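Local structure of CRISPR-associated endonuclease Cas12b (Alicyclobacillus acidoterrestris, 5U31) at residues P390-F395 against A480-R486. The protein is an RNA-guided CRISPR endonuclease that recognises a protospacer adjacent motif and cleaves invading DNA with its RuvC domain. The protein carries 3 engineered substitutions. Sequence-based numbering, arbitrary orientation.
With nucleotides of chain B.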
loop_
_atom_site.group_PDB
_atom_site.type_symbol
_atom_site.label_atom_id
_atom_site.label_comp_id
_atom_site.label_asym_id
_atom_site.label_seq_id
_atom_site.Cartn_x
_atom_site.Cartn_y
_atom_site.Cartn_z
ATOM N N PRO A 390 10.916 15.283 -14.798
ATOM C CA PRO A 390 10.927 15.001 -16.237
ATOM C C PRO A 390 9.652 14.330 -16.713
ATOM O O PRO A 390 9.069 13.487 -16.027
ATOM C CB PRO A 390 12.131 14.065 -16.398
ATOM C CG PRO A 390 12.215 13.360 -15.100
ATOM C CD PRO A 390 11.782 14.353 -14.050
ATOM N N ILE A 391 9.216 14.727 -17.898
ATOM C CA ILE A 391 8.345 13.910 -18.694
ATOM C C ILE A 391 9.182 13.323 -19.827
ATOM O O ILE A 391 10.330 13.700 -20.037
ATOM C CB ILE A 391 7.109 14.702 -19.205
ATOM C CG1 ILE A 391 7.529 16.001 -19.897
ATOM C CG2 ILE A 391 6.156 14.968 -18.053
ATOM C CD1 ILE A 391 7.771 15.855 -21.381
ATOM N N TRP A 392 8.622 12.356 -20.543
ATOM C CA TRP A 392 9.376 11.601 -21.535
ATOM C C TRP A 392 8.740 11.767 -22.906
ATOM O O TRP A 392 7.514 11.813 -23.023
ATOM C CB TRP A 392 9.450 10.125 -21.140
ATOM C CG TRP A 392 9.675 9.932 -19.670
ATOM C CD1 TRP A 392 8.754 9.552 -18.742
ATOM C CD2 TRP A 392 10.899 10.145 -18.956
ATOM N NE1 TRP A 392 9.329 9.505 -17.497
ATOM C CE2 TRP A 392 10.646 9.864 -17.603
ATOM C CE3 TRP A 392 12.185 10.541 -19.334
ATOM C CZ2 TRP A 392 11.632 9.964 -16.624
ATOM C CZ3 TRP A 392 13.163 10.637 -18.362
ATOM C CH2 TRP A 392 12.881 10.350 -17.024
ATOM N N THR A 393 9.574 11.853 -23.940
ATOM C CA THR A 393 9.050 11.935 -25.297
ATOM C C THR A 393 8.350 10.630 -25.655
ATOM O O THR A 393 8.893 9.542 -25.442
ATOM C CB THR A 393 10.168 12.235 -26.303
ATOM O OG1 THR A 393 10.598 11.021 -26.925
ATOM C CG2 THR A 393 11.353 12.872 -25.622
ATOM N N ARG A 394 7.135 10.735 -26.177
ATOM C CA ARG A 394 6.395 9.559 -26.597
ATOM C C ARG A 394 6.666 9.257 -28.067
ATOM O O ARG A 394 7.136 10.104 -28.827
ATOM C CB ARG A 394 4.897 9.745 -26.368
ATOM C CG ARG A 394 4.509 9.867 -24.920
ATOM C CD ARG A 394 3.067 10.304 -24.781
ATOM N NE ARG A 394 2.696 10.498 -23.384
ATOM C CZ ARG A 394 1.526 10.979 -22.985
ATOM N NH1 ARG A 394 0.608 11.319 -23.879
ATOM N NH2 ARG A 394 1.273 11.118 -21.692
ATOM N N PHE A 395 6.365 8.023 -28.458
ATOM C CA PHE A 395 6.552 7.563 -29.828
ATOM C C PHE A 395 5.401 6.628 -30.159
ATOM O O PHE A 395 5.299 5.547 -29.573
ATOM C CB PHE A 395 7.890 6.845 -29.990
ATOM C CG PHE A 395 8.999 7.721 -30.475
ATOM C CD1 PHE A 395 9.189 7.922 -31.830
ATOM C CD2 PHE A 395 9.871 8.321 -29.583
ATOM C CE1 PHE A 395 10.211 8.716 -32.287
ATOM C CE2 PHE A 395 10.902 9.118 -30.039
ATOM C CZ PHE A 395 11.070 9.315 -31.393
ATOM N N ALA A 480 5.449 4.048 -27.060
ATOM C CA ALA A 480 6.724 3.915 -26.381
ATOM C C ALA A 480 7.161 5.281 -25.883
ATOM O O ALA A 480 6.734 6.315 -26.400
ATOM C CB ALA A 480 7.798 3.326 -27.300
ATOM N N LYS A 481 8.014 5.283 -24.865
ATOM C CA LYS A 481 8.544 6.533 -24.344
ATOM C C LYS A 481 10.025 6.369 -24.043
ATOM O O LYS A 481 10.463 5.306 -23.595
ATOM C CB LYS A 481 7.779 7.004 -23.094
ATOM C CG LYS A 481 7.784 6.033 -21.923
ATOM C CD LYS A 481 7.075 6.608 -20.690
ATOM C CE LYS A 481 5.652 6.087 -20.556
ATOM N NZ LYS A 481 4.741 6.708 -21.552
ATOM N N ILE A 482 10.786 7.425 -24.303
ATOM C CA ILE A 482 12.233 7.417 -24.124
ATOM C C ILE A 482 12.555 7.900 -22.718
ATOM O O ILE A 482 12.244 9.041 -22.356
ATOM C CB ILE A 482 12.925 8.292 -25.176
ATOM C CG1 ILE A 482 12.812 7.636 -26.547
ATOM C CG2 ILE A 482 14.373 8.521 -24.809
ATOM C CD1 ILE A 482 13.240 8.525 -27.663
ATOM N N GLN A 483 13.190 7.037 -21.928
ATOM C CA GLN A 483 13.496 7.324 -20.537
ATOM C C GLN A 483 14.991 7.218 -20.271
ATOM O O GLN A 483 15.715 6.485 -20.951
ATOM C CB GLN A 483 12.775 6.366 -19.591
ATOM C CG GLN A 483 11.291 6.236 -19.799
ATOM C CD GLN A 483 10.673 5.333 -18.758
ATOM O OE1 GLN A 483 9.573 4.811 -18.938
ATOM N NE2 GLN A 483 11.385 5.140 -17.653
ATOM N N CYS A 484 15.430 7.959 -19.257
ATOM C CA CYS A 484 16.742 7.832 -18.645
ATOM C C CYS A 484 16.553 7.591 -17.152
ATOM O O CYS A 484 15.468 7.797 -16.599
ATOM C CB CYS A 484 17.597 9.082 -18.880
ATOM S SG CYS A 484 17.825 9.524 -20.612
ATOM N N ARG A 485 17.626 7.159 -16.495
ATOM C CA ARG A 485 17.587 6.966 -15.052
ATOM C C ARG A 485 17.529 8.312 -14.335
ATOM O O ARG A 485 18.143 9.291 -14.769
ATOM C CB ARG A 485 18.815 6.187 -14.587
ATOM C CG ARG A 485 18.953 4.786 -15.143
ATOM C CD ARG A 485 20.327 4.225 -14.797
ATOM N NE ARG A 485 20.427 2.795 -15.068
ATOM C CZ ARG A 485 20.082 1.849 -14.202
ATOM N NH1 ARG A 485 19.609 2.180 -13.007
ATOM N NH2 ARG A 485 20.206 0.571 -14.530
ATOM N N ARG A 486 16.794 8.357 -13.220
ATOM C CA ARG A 486 16.698 9.601 -12.459
ATOM C C ARG A 486 18.056 10.050 -11.930
ATOM O O ARG A 486 18.318 11.255 -11.840
ATOM C CB ARG A 486 15.707 9.443 -11.302
ATOM C CG ARG A 486 14.243 9.383 -11.718
ATOM C CD ARG A 486 13.807 10.677 -12.386
ATOM N NE ARG A 486 12.359 10.863 -12.342
ATOM C CZ ARG A 486 11.744 11.776 -11.594
ATOM N NH1 ARG A 486 12.451 12.599 -10.830
ATOM N NH2 ARG A 486 10.421 11.876 -11.618
ATOM P P G B 95 7.861 3.559 -14.103
ATOM O OP1 G B 95 9.326 3.819 -14.063
ATOM O OP2 G B 95 7.096 3.336 -12.849
ATOM O "O5'" G B 95 7.163 4.750 -14.895
ATOM C "C5'" G B 95 7.704 5.217 -16.122
ATOM C "C4'" G B 95 7.038 6.493 -16.556
ATOM O "O4'" G B 95 5.705 6.207 -17.041
ATOM C "C3'" G B 95 6.819 7.509 -15.454
ATOM O "O3'" G B 95 7.981 8.263 -15.170
ATOM C "C2'" G B 95 5.645 8.332 -15.974
ATOM O "O2'" G B 95 6.080 9.305 -16.911
ATOM C "C1'" G B 95 4.839 7.274 -16.730
ATOM N N9 G B 95 3.690 6.742 -15.971
ATOM C C8 G B 95 3.600 5.554 -15.286
ATOM N N7 G B 95 2.420 5.368 -14.750
ATOM C C5 G B 95 1.687 6.490 -15.113
ATOM C C6 G B 95 0.346 6.856 -14.834
ATOM O O6 G B 95 -0.503 6.244 -14.183
ATOM N N1 G B 95 0.023 8.079 -15.401
ATOM C C2 G B 95 0.878 8.852 -16.146
ATOM N N2 G B 95 0.385 10.006 -16.615
ATOM N N3 G B 95 2.127 8.528 -16.416
ATOM C C4 G B 95 2.458 7.342 -15.872
ATOM P P A B 96 8.206 8.813 -13.688
ATOM O OP1 A B 96 9.607 9.273 -13.530
ATOM O OP2 A B 96 7.655 7.775 -12.782
ATOM O "O5'" A B 96 7.275 10.096 -13.643
ATOM C "C5'" A B 96 7.490 11.163 -14.552
ATOM C "C4'" A B 96 6.341 12.136 -14.546
ATOM O "O4'" A B 96 5.150 11.489 -15.063
ATOM C "C3'" A B 96 5.907 12.655 -13.183
ATOM O "O3'" A B 96 6.728 13.698 -12.685
ATOM C "C2'" A B 96 4.474 13.082 -13.446
ATOM O "O2'" A B 96 4.449 14.314 -14.149
ATOM C "C1'" A B 96 4.008 11.982 -14.397
ATOM N N9 A B 96 3.356 10.862 -13.684
ATOM C C8 A B 96 3.923 9.696 -13.233
ATOM N N7 A B 96 3.068 8.894 -12.641
ATOM C C5 A B 96 1.861 9.577 -12.702
ATOM C C6 A B 96 0.561 9.271 -12.256
ATOM N N6 A B 96 0.228 8.151 -11.622
ATOM N N1 A B 96 -0.417 10.172 -12.479
ATOM C C2 A B 96 -0.104 11.306 -13.112
ATOM N N3 A B 96 1.076 11.707 -13.577
ATOM C C4 A B 96 2.027 10.788 -13.342
ATOM P P U B 31 19.849 -2.626 -16.725
ATOM O OP1 U B 31 20.248 -1.217 -16.487
ATOM O OP2 U B 31 20.768 -3.736 -16.375
ATOM O "O5'" U B 31 18.478 -2.841 -15.956
ATOM C "C5'" U B 31 17.558 -1.772 -15.832
ATOM C "C4'" U B 31 16.457 -2.128 -14.874
ATOM O "O4'" U B 31 15.700 -3.244 -15.398
ATOM C "C3'" U B 31 16.909 -2.603 -13.508
ATOM O "O3'" U B 31 17.251 -1.531 -12.651
ATOM C "C2'" U B 31 15.713 -3.417 -13.030
ATOM O "O2'" U B 31 14.680 -2.561 -12.564
ATOM C "C1'" U B 31 15.246 -4.056 -14.337
ATOM N N1 U B 31 15.779 -5.420 -14.542
ATOM C C2 U B 31 15.088 -6.470 -13.976
ATOM O O2 U B 31 14.087 -6.309 -13.308
ATOM N N3 U B 31 15.611 -7.714 -14.212
ATOM C C4 U B 31 16.731 -7.995 -14.953
ATOM O O4 U B 31 17.080 -9.166 -15.072
ATOM C C5 U B 31 17.389 -6.856 -15.518
ATOM C C6 U B 31 16.901 -5.632 -15.305
#
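The indole of Trp392 takes Gln483 CG over one face while its NE1 binds the backbone of the guide RNA. The two side chains cross at about a right angle, CG making a CH-pi contact 4.1 Å from the centroid of the five-membered ring, and the carboxamide plane is turned only 22° from the indole. On the opposite ring face lies the carbonyl oxygen of Pro390, offset toward the rim. With CG beside the backbone N (chi1 -41°), the indole lies over the 480-486 segment, its six-membered ring reaching the backbone of Gln483 and Cys484. Trp392 NE1 donates a nearly straight 3.0 Å hydrogen bond to O3' of G95 of chain B, which lies in the ring plane. The Gln483 amide is fixed separately, OE1 accepting from Asn504.

Beyond Trp392 the segments become an antiparallel pair in the curled sheet of the wedge (WED-II, or OBD-II) domain, where strand 473-483 also pairs with 502-510. Ile482 N donates to Thr393 O at 3.1 Å, and Phe395 and Ala480 exchange both backbone hydrogen bonds. On the Phe395 side, Ile482 CD1 reaches Phe395 CE2 at 3.4 Å; on the other, Arg394 extends to a salt bridge with Glu227 of helix 216-257.

At the opposite end, the chain of Arg486 bends at chi2 (-63°) to bring one face of its guanidinium against Pro390, whose CD lies over the centre of that face, 3.6 Å from Arg486 CZ. Its edge meets OP1 of A96 of chain B through weak bonds from NE and NH2, whereas the poorly ordered Arg485, an sgRNA-binding residue, donates from NH2 to OP1 of U31 of chain B at 2.7 Å in a bent bond.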